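Local coordinates for bifunctional GH43-CE protein (Bacteroides eggerthii, PDB 6MLY) that probably hydrolyses xylan-type polysaccharides through a GH43 glycosidase domain, perhaps as a beta-xylosidase, and carries a second, carbohydrate esterase domain, at residues D725-V730 with Q754-E759; N716-I721 with I745-A750; H632-A637 with D670-W675. All coordinates share one frame; numbering follows the deposited sequence.

Contact 1. Residues D725-V730 with Q754-E759. With NA (sodium ion), chain H.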
# COMPACT_ATOMS: atom_id res chain seq x y z
N ASP A 725 38.32 5.22 16.44
CA ASP A 725 36.87 5.33 16.40
C ASP A 725 36.51 6.46 15.42
O ASP A 725 37.39 7.20 15.00
CB ASP A 725 36.29 5.54 17.81
CG ASP A 725 36.37 4.30 18.70
OD1 ASP A 725 36.86 3.25 18.23
OD2 ASP A 725 35.92 4.39 19.85
N PRO A 726 35.24 6.59 14.98
CA PRO A 726 34.86 7.65 14.04
C PRO A 726 34.81 9.06 14.65
O PRO A 726 34.90 9.22 15.86
CB PRO A 726 33.44 7.26 13.59
CG PRO A 726 33.26 5.83 14.05
CD PRO A 726 34.11 5.70 15.30
N LYS A 727 34.66 10.06 13.78
CA LYS A 727 34.41 11.44 14.18
C LYS A 727 32.97 11.57 14.68
O LYS A 727 32.06 10.97 14.12
CB LYS A 727 34.65 12.39 12.99
CG LYS A 727 35.92 13.22 13.07
CD LYS A 727 37.20 12.43 13.00
CE LYS A 727 38.37 13.18 13.61
NZ LYS A 727 38.58 14.51 12.99
N PHE A 728 32.77 12.39 15.72
CA PHE A 728 31.46 12.61 16.33
C PHE A 728 31.05 14.08 16.20
O PHE A 728 31.89 14.95 16.07
CB PHE A 728 31.49 12.21 17.81
CG PHE A 728 31.47 10.72 18.04
CD1 PHE A 728 32.63 9.97 17.89
CD2 PHE A 728 30.30 10.07 18.40
CE1 PHE A 728 32.62 8.60 18.10
CE2 PHE A 728 30.29 8.70 18.60
CZ PHE A 728 31.44 7.97 18.45
N ILE A 729 29.74 14.33 16.25
CA ILE A 729 29.20 15.65 16.53
C ILE A 729 28.11 15.49 17.59
O ILE A 729 27.08 14.88 17.32
CB ILE A 729 28.66 16.33 15.25
CG1 ILE A 729 29.80 16.77 14.33
CG2 ILE A 729 27.74 17.49 15.60
CD1 ILE A 729 29.40 17.77 13.27
N VAL A 730 28.35 16.02 18.79
CA VAL A 730 27.38 15.97 19.87
C VAL A 730 26.66 17.32 19.92
O VAL A 730 27.31 18.36 19.80
CB VAL A 730 28.05 15.63 21.21
CG1 VAL A 730 27.03 15.55 22.34
CG2 VAL A 730 28.86 14.35 21.13
N GLN A 754 40.80 12.25 22.61
CA GLN A 754 41.37 11.23 21.72
C GLN A 754 41.10 11.61 20.26
O GLN A 754 41.32 10.81 19.36
CB GLN A 754 40.84 9.86 22.13
CG GLN A 754 40.81 9.67 23.65
CD GLN A 754 41.40 8.37 24.13
OE1 GLN A 754 41.14 7.29 23.60
NE2 GLN A 754 42.21 8.47 25.18
N GLY A 755 40.64 12.85 20.04
CA GLY A 755 40.65 13.51 18.74
C GLY A 755 39.40 13.22 17.93
O GLY A 755 39.36 13.52 16.73
N ARG A 756 38.38 12.66 18.58
CA ARG A 756 37.20 12.10 17.92
C ARG A 756 36.14 13.18 17.70
O ARG A 756 35.51 13.22 16.65
CB ARG A 756 36.64 10.94 18.74
CG ARG A 756 37.59 9.75 18.86
CD ARG A 756 38.08 9.26 17.51
NE ARG A 756 39.22 10.02 17.01
CZ ARG A 756 39.54 10.17 15.73
NH1 ARG A 756 38.79 9.62 14.79
NH2 ARG A 756 40.60 10.87 15.39
N LEU A 757 35.96 14.06 18.69
CA LEU A 757 34.97 15.13 18.58
C LEU A 757 35.34 16.08 17.43
O LEU A 757 36.40 16.70 17.44
CB LEU A 757 34.89 15.88 19.91
CG LEU A 757 33.74 16.88 20.02
CD1 LEU A 757 32.41 16.15 20.11
CD2 LEU A 757 33.93 17.80 21.22
N GLU A 758 34.44 16.16 16.44
CA GLU A 758 34.49 17.16 15.37
C GLU A 758 34.00 18.51 15.92
O GLU A 758 34.61 19.54 15.64
CB GLU A 758 33.64 16.72 14.18
CG GLU A 758 33.35 17.80 13.15
CD GLU A 758 34.27 17.86 11.94
OE1 GLU A 758 35.16 16.99 11.82
OE2 GLU A 758 34.07 18.76 11.10
N GLU A 759 32.90 18.48 16.67
CA GLU A 759 32.23 19.69 17.12
C GLU A 759 31.22 19.36 18.22
O GLU A 759 30.44 18.42 18.09
CB GLU A 759 31.53 20.33 15.92
CG GLU A 759 31.13 21.78 16.14
CD GLU A 759 30.46 22.40 14.93
OE1 GLU A 759 30.30 21.70 13.90
OE2 GLU A 759 30.08 23.59 15.02
NA NA H . 36.55 1.62 20.44
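Phe-728 and Arg-756 begin the parallel pairing: Phe-728 N donates to Arg-756 O at 3.0 Å, and Phe-728 O accepts from Glu-758 N at 2.8 Å. These two bonds go to the residues flanking Leu-757, the bridge partner of Phe-728, which is the pattern of parallel strands. Past the corner at Glu-758 a longer bond, Val-730 N to Glu-759 O at 3.3 Å, continues the pairing. Ahead of the strands Arg-756 doubles back, bent at chi2 (-53°) and chi3 (84°), which brings NH1 to within 2.8 Å of Asp-725 O. That bond is bent (138° at the hydrogen), and the oxygen is tilted from the guanidinium plane. Arg-756 NE donates in that plane to Gln-754 O at 3.2 Å, so two bonds limit rotation of the group while Lys-727 CE lies over one of its faces. The carboxylate of Asp-725 meanwhile binds the sodium ion through both oxygens. The more buried side is apolar: the side chains of Val-730 and Leu-757 cross at about a right angle, CG2 of the first 4.1 Å from CD1 of the second. The looser, partly exposed side is charged: Lys-727 NZ stays 4.4 Å from Glu-758 OE1, too far for a salt bridge, and Glu-758 instead pairs with Arg-787, as Glu-759 does with Lys-780. The two segments belong to a beta-alpha-beta unit whose connecting helix 741-752 covers Phe-728, Val-730 and Leu-757. Helix 775-789 packs on Lys-727 and Ile-729 through Phe-784, and strand 671-675 is the other neighbour of strand 727-733 in the sheet.

Contact 2. Residues N716-I721 with I745-A750. With NA (sodium ion), chain H.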
# COMPACT_ATOMS: atom_id res chain seq x y z
N ASN A 716 27.63 2.56 28.73
CA ASN A 716 28.21 3.89 28.56
C ASN A 716 29.16 3.89 27.36
O ASN A 716 30.16 3.17 27.38
CB ASN A 716 28.93 4.33 29.84
CG ASN A 716 29.51 5.73 29.76
OD1 ASN A 716 29.71 6.28 28.68
ND2 ASN A 716 29.79 6.31 30.92
N PRO A 717 28.90 4.68 26.30
CA PRO A 717 29.79 4.74 25.14
C PRO A 717 31.23 5.19 25.45
O PRO A 717 32.15 4.74 24.77
CB PRO A 717 29.14 5.78 24.20
CG PRO A 717 27.70 5.88 24.66
CD PRO A 717 27.72 5.55 26.14
N ILE A 718 31.41 6.05 26.47
CA ILE A 718 32.73 6.59 26.85
C ILE A 718 33.73 5.44 27.04
O ILE A 718 34.87 5.52 26.59
CB ILE A 718 32.63 7.49 28.10
CG1 ILE A 718 31.99 8.85 27.78
CG2 ILE A 718 33.99 7.66 28.77
CD1 ILE A 718 31.83 9.77 28.97
N THR A 719 33.29 4.36 27.69
CA THR A 719 34.11 3.17 27.97
C THR A 719 34.97 2.77 26.76
O THR A 719 36.12 2.37 26.94
CB THR A 719 33.21 2.00 28.39
OG1 THR A 719 32.47 2.43 29.53
CG2 THR A 719 33.97 0.73 28.72
N TYR A 720 34.43 2.88 25.54
CA TYR A 720 34.98 2.21 24.36
C TYR A 720 35.66 3.19 23.39
O TYR A 720 35.90 2.83 22.23
CB TYR A 720 33.86 1.44 23.64
CG TYR A 720 33.02 0.56 24.54
CD1 TYR A 720 33.43 -0.73 24.87
CD2 TYR A 720 31.83 1.01 25.08
CE1 TYR A 720 32.68 -1.53 25.70
CE2 TYR A 720 31.06 0.21 25.91
CZ TYR A 720 31.49 -1.07 26.23
OH TYR A 720 30.76 -1.87 27.05
N ILE A 721 35.97 4.41 23.85
CA ILE A 721 36.57 5.46 22.99
C ILE A 721 38.06 5.18 22.78
O ILE A 721 38.80 4.90 23.73
CB ILE A 721 36.38 6.87 23.59
CG1 ILE A 721 34.92 7.24 23.81
CG2 ILE A 721 37.09 7.91 22.72
CD1 ILE A 721 34.72 8.52 24.59
N ILE A 745 28.37 16.84 27.46
CA ILE A 745 29.69 17.46 27.71
C ILE A 745 30.69 16.41 28.24
O ILE A 745 31.82 16.36 27.77
CB ILE A 745 29.58 18.68 28.65
CG1 ILE A 745 28.66 19.76 28.06
CG2 ILE A 745 30.96 19.25 28.96
CD1 ILE A 745 28.24 20.83 29.03
N PHE A 746 30.25 15.58 29.19
CA PHE A 746 31.01 14.40 29.62
C PHE A 746 31.53 13.64 28.39
O PHE A 746 32.69 13.26 28.33
CB PHE A 746 30.16 13.42 30.44
CG PHE A 746 29.66 13.90 31.78
CD1 PHE A 746 30.23 14.99 32.43
CD2 PHE A 746 28.63 13.22 32.42
CE1 PHE A 746 29.76 15.40 33.67
CE2 PHE A 746 28.16 13.63 33.66
CZ PHE A 746 28.73 14.72 34.28
N PHE A 747 30.64 13.43 27.41
CA PHE A 747 30.93 12.62 26.23
C PHE A 747 31.90 13.36 25.31
O PHE A 747 32.90 12.80 24.88
CB PHE A 747 29.62 12.23 25.54
CG PHE A 747 29.76 11.30 24.36
CD1 PHE A 747 30.57 10.18 24.42
CD2 PHE A 747 29.05 11.53 23.19
CE1 PHE A 747 30.69 9.32 23.33
CE2 PHE A 747 29.15 10.66 22.10
CZ PHE A 747 29.98 9.56 22.18
N SER A 748 31.60 14.63 25.00
CA SER A 748 32.43 15.41 24.07
C SER A 748 33.86 15.58 24.61
O SER A 748 34.80 15.58 23.83
CB SER A 748 31.80 16.74 23.74
OG SER A 748 30.81 17.09 24.69
N GLU A 749 34.02 15.72 25.94
CA GLU A 749 35.37 15.86 26.53
C GLU A 749 36.14 14.55 26.34
O GLU A 749 37.29 14.55 25.92
CB GLU A 749 35.34 16.27 28.00
CG GLU A 749 35.00 17.73 28.25
CD GLU A 749 35.86 18.75 27.51
OE1 GLU A 749 36.86 19.26 28.11
OE2 GLU A 749 35.51 19.07 26.35
N ALA A 750 35.50 13.42 26.67
CA ALA A 750 36.13 12.12 26.57
C ALA A 750 36.64 11.90 25.14
O ALA A 750 37.77 11.44 24.94
CB ALA A 750 35.16 11.05 27.01
NA NA H . 36.55 1.62 20.44
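Ile-718 CG1 serves both Phe-747 and Ala-750: it lies 3.9 Å from Phe-747 CD1, at the ring edge and near the ring plane, and 3.9 Å from Ala-750 CB, a methyl that Ile-718 CG2 also touches. The end of the chain, Ile-718 CD1, continues along the helix to Phe-746 O, 3.7 Å away. Ile-721 comes in beside it and sets CD1 against Ala-750 CB at 3.5 Å, while Pro-717 CB approaches Phe-747 CE1 obliquely at 4.0 Å. Phe-747 also touches Ile-721 CD1, and it reaches Pro-717, Ile-718 and Ile-721 because its CG is anti to the backbone N (chi1 -175°), which carries the ring off the helix toward the loop. An alanine in place of Ile-718 would remove CG1, CG2 and CD1 and is likely to leave the edge of Phe-747 and the methyl of Ala-750 with a gap beside them. A second shell of bonds holds the loop, consistent with a fixed position. Asn-716 forms an Asx turn, its OD1 accepting from Ile-718 N at 2.8 Å with the donor above the amide carbonyl plane, and Tyr-720 N bonds back to Pro-717 O at 3.0 Å. Pro-717 O also receives Thr-639 OG1. One residue before Ile-721, Tyr-720 O binds the sodium ion at 2.3 Å, with Thr-639, Asp-722 and Asp-725 completing the site. On the helix side, Phe-747 makes an edge-to-face contact with Phe-728. No hydrogen bond crosses between 716-721 and 745-750; the contact is non-directional apolar packing, so its geometry probably depends on the Asx turn and the sodium ligation that hold the loop.

Contact 3. Residues H632-A637 with D670-W675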
# COMPACT_ATOMS: atom_id res chain seq x y z
N HIS A 632 22.16 7.87 22.27
CA HIS A 632 22.88 6.91 23.10
C HIS A 632 23.32 5.69 22.28
O HIS A 632 24.49 5.31 22.33
CB HIS A 632 22.02 6.47 24.30
CG HIS A 632 22.55 5.26 24.98
ND1 HIS A 632 22.12 3.98 24.66
CD2 HIS A 632 23.48 5.11 25.95
CE1 HIS A 632 22.76 3.11 25.41
NE2 HIS A 632 23.60 3.78 26.21
N LEU A 633 22.37 5.08 21.56
CA LEU A 633 22.62 3.83 20.83
C LEU A 633 23.51 4.08 19.61
O LEU A 633 24.36 3.25 19.28
CB LEU A 633 21.28 3.20 20.44
CG LEU A 633 20.49 2.57 21.59
CD1 LEU A 633 19.06 2.25 21.17
CD2 LEU A 633 21.17 1.31 22.10
N ALA A 634 23.31 5.23 18.95
CA ALA A 634 24.16 5.66 17.84
C ALA A 634 25.59 5.89 18.33
O ALA A 634 26.56 5.52 17.67
CB ALA A 634 23.59 6.91 17.20
N SER A 635 25.73 6.51 19.51
CA SER A 635 27.04 6.80 20.10
C SER A 635 27.75 5.49 20.47
O SER A 635 28.90 5.28 20.07
CB SER A 635 26.90 7.70 21.30
OG SER A 635 26.43 8.99 20.91
N LEU A 636 27.05 4.62 21.21
CA LEU A 636 27.57 3.33 21.68
C LEU A 636 27.98 2.47 20.48
O LEU A 636 28.94 1.70 20.57
CB LEU A 636 26.49 2.63 22.52
CG LEU A 636 26.92 1.35 23.24
CD1 LEU A 636 27.93 1.66 24.33
CD2 LEU A 636 25.72 0.63 23.82
N ALA A 637 27.24 2.59 19.37
CA ALA A 637 27.58 1.98 18.09
C ALA A 637 28.90 2.57 17.56
O ALA A 637 29.75 1.84 17.07
CB ALA A 637 26.46 2.19 17.11
N ASP A 670 30.75 5.03 10.24
CA ASP A 670 31.86 5.90 9.83
C ASP A 670 31.72 7.32 10.39
O ASP A 670 32.67 8.11 10.33
CB ASP A 670 31.99 5.89 8.31
CG ASP A 670 32.15 4.50 7.73
OD1 ASP A 670 33.03 3.76 8.21
OD2 ASP A 670 31.38 4.16 6.80
N ALA A 671 30.55 7.66 10.96
CA ALA A 671 30.27 9.01 11.43
C ALA A 671 29.04 8.98 12.34
O ALA A 671 28.05 8.32 12.03
CB ALA A 671 30.06 9.92 10.25
N VAL A 672 29.11 9.72 13.46
CA VAL A 672 28.02 9.77 14.44
C VAL A 672 27.65 11.23 14.69
O VAL A 672 28.51 12.10 14.75
CB VAL A 672 28.41 9.06 15.75
CG1 VAL A 672 27.32 9.18 16.81
CG2 VAL A 672 28.76 7.60 15.53
N VAL A 673 26.34 11.48 14.83
CA VAL A 673 25.82 12.72 15.38
C VAL A 673 24.85 12.34 16.50
O VAL A 673 23.91 11.58 16.26
CB VAL A 673 25.14 13.61 14.32
CG1 VAL A 673 24.55 14.87 14.93
CG2 VAL A 673 26.10 13.96 13.19
N ASN A 674 25.10 12.86 17.71
CA ASN A 674 24.36 12.49 18.90
C ASN A 674 23.56 13.70 19.37
O ASN A 674 24.12 14.68 19.82
CB ASN A 674 25.31 11.95 19.98
CG ASN A 674 24.67 11.85 21.35
OD1 ASN A 674 23.45 11.81 21.47
ND2 ASN A 674 25.50 11.83 22.38
N TRP A 675 22.23 13.61 19.25
CA TRP A 675 21.34 14.68 19.67
C TRP A 675 20.91 14.44 21.12
O TRP A 675 20.01 13.64 21.39
CB TRP A 675 20.12 14.77 18.74
CG TRP A 675 20.45 15.03 17.31
CD1 TRP A 675 20.80 14.11 16.36
CD2 TRP A 675 20.42 16.31 16.63
NE1 TRP A 675 21.00 14.73 15.15
CE2 TRP A 675 20.77 16.07 15.29
CE3 TRP A 675 20.12 17.61 17.03
CZ2 TRP A 675 20.84 17.10 14.35
CZ3 TRP A 675 20.19 18.63 16.10
CH2 TRP A 675 20.55 18.37 14.77
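Ser-635 and Asn-674 are the closest CA pair, 6.4 Å apart, where helix 632-637 runs over strand 671-675 in nearly the opposite direction (150° between axes that approach to 7.7 Å). Their side chains meet there: Ser-635 OG sits 3.3 Å from Asn-674 CB. It is equally near Asn-674 ND2, at 3.3 Å, but the angle is too poor for a hydrogen bond. The hydroxyl is served within its own helix, by Gly-631 O, and with OG beside the backbone N (chi1 -66°) it is turned back along the helix toward that carbonyl. Asn-674 OD1 has a weak bond from Gly-677 N, just beyond the strand, and its 4.2 Å to His-632 N is no bond. Two residues earlier in the strand, Val-672 sets both methyls against Ala-634 and the backbone of Ser-635: CG2 lies 3.7 Å from Ala-634 O, and CG1 faces Ala-634 CB at 4.4 Å. Small residues at Ala-634 and Ser-635 suit this close approach of helix to sheet. Ile-624 of strand 621-627 touches both Ala-634 and Val-672, and Phe-728 flanks Val-672 in the strand beyond. Helix 629-639 directly follows strand 621-627, with a GxSxG pattern at the junction consistent with the nucleophile elbow of an alpha/beta hydrolase. The contact itself is buried and has no hydrogen bond of its own; the join is van der Waals packing, of Val-672 methyls on Ala-634 CB and O and of Ser-635 OG on Asn-674 CB, with the polar atoms served from outside it, firmly for Ser-635 OG and weakly for Asn-674 OD1.

How the contacts relate
The three contacts lie in one corner of the esterase domain, their centres 10 to 11 Å apart. Contacts 1 and 2 share the sodium ion, bound by Asp-725 in one and Tyr-720 O in the other. Strand 727-733 joins contact 1 to contact 3 through probable hydrogen bonds from Ile-729 N to Val-672 O (3.0 Å) and from Asn-674 N to Ile-729 O (2.9 Å). Phe-747 connects contact 2 to both others: CD2 is 3.5 Å from Val-730 CG2, and CE2 is 3.4 Å from Ser-635 OG. Contact 3 stands off from the metal, Val-672's side chain about 11 Å from it, but His-632 and Ala-634 lie near, without touching, a possible esterase triad and nucleophile elbow. All lie away from the predicted GH43 catalytic residues.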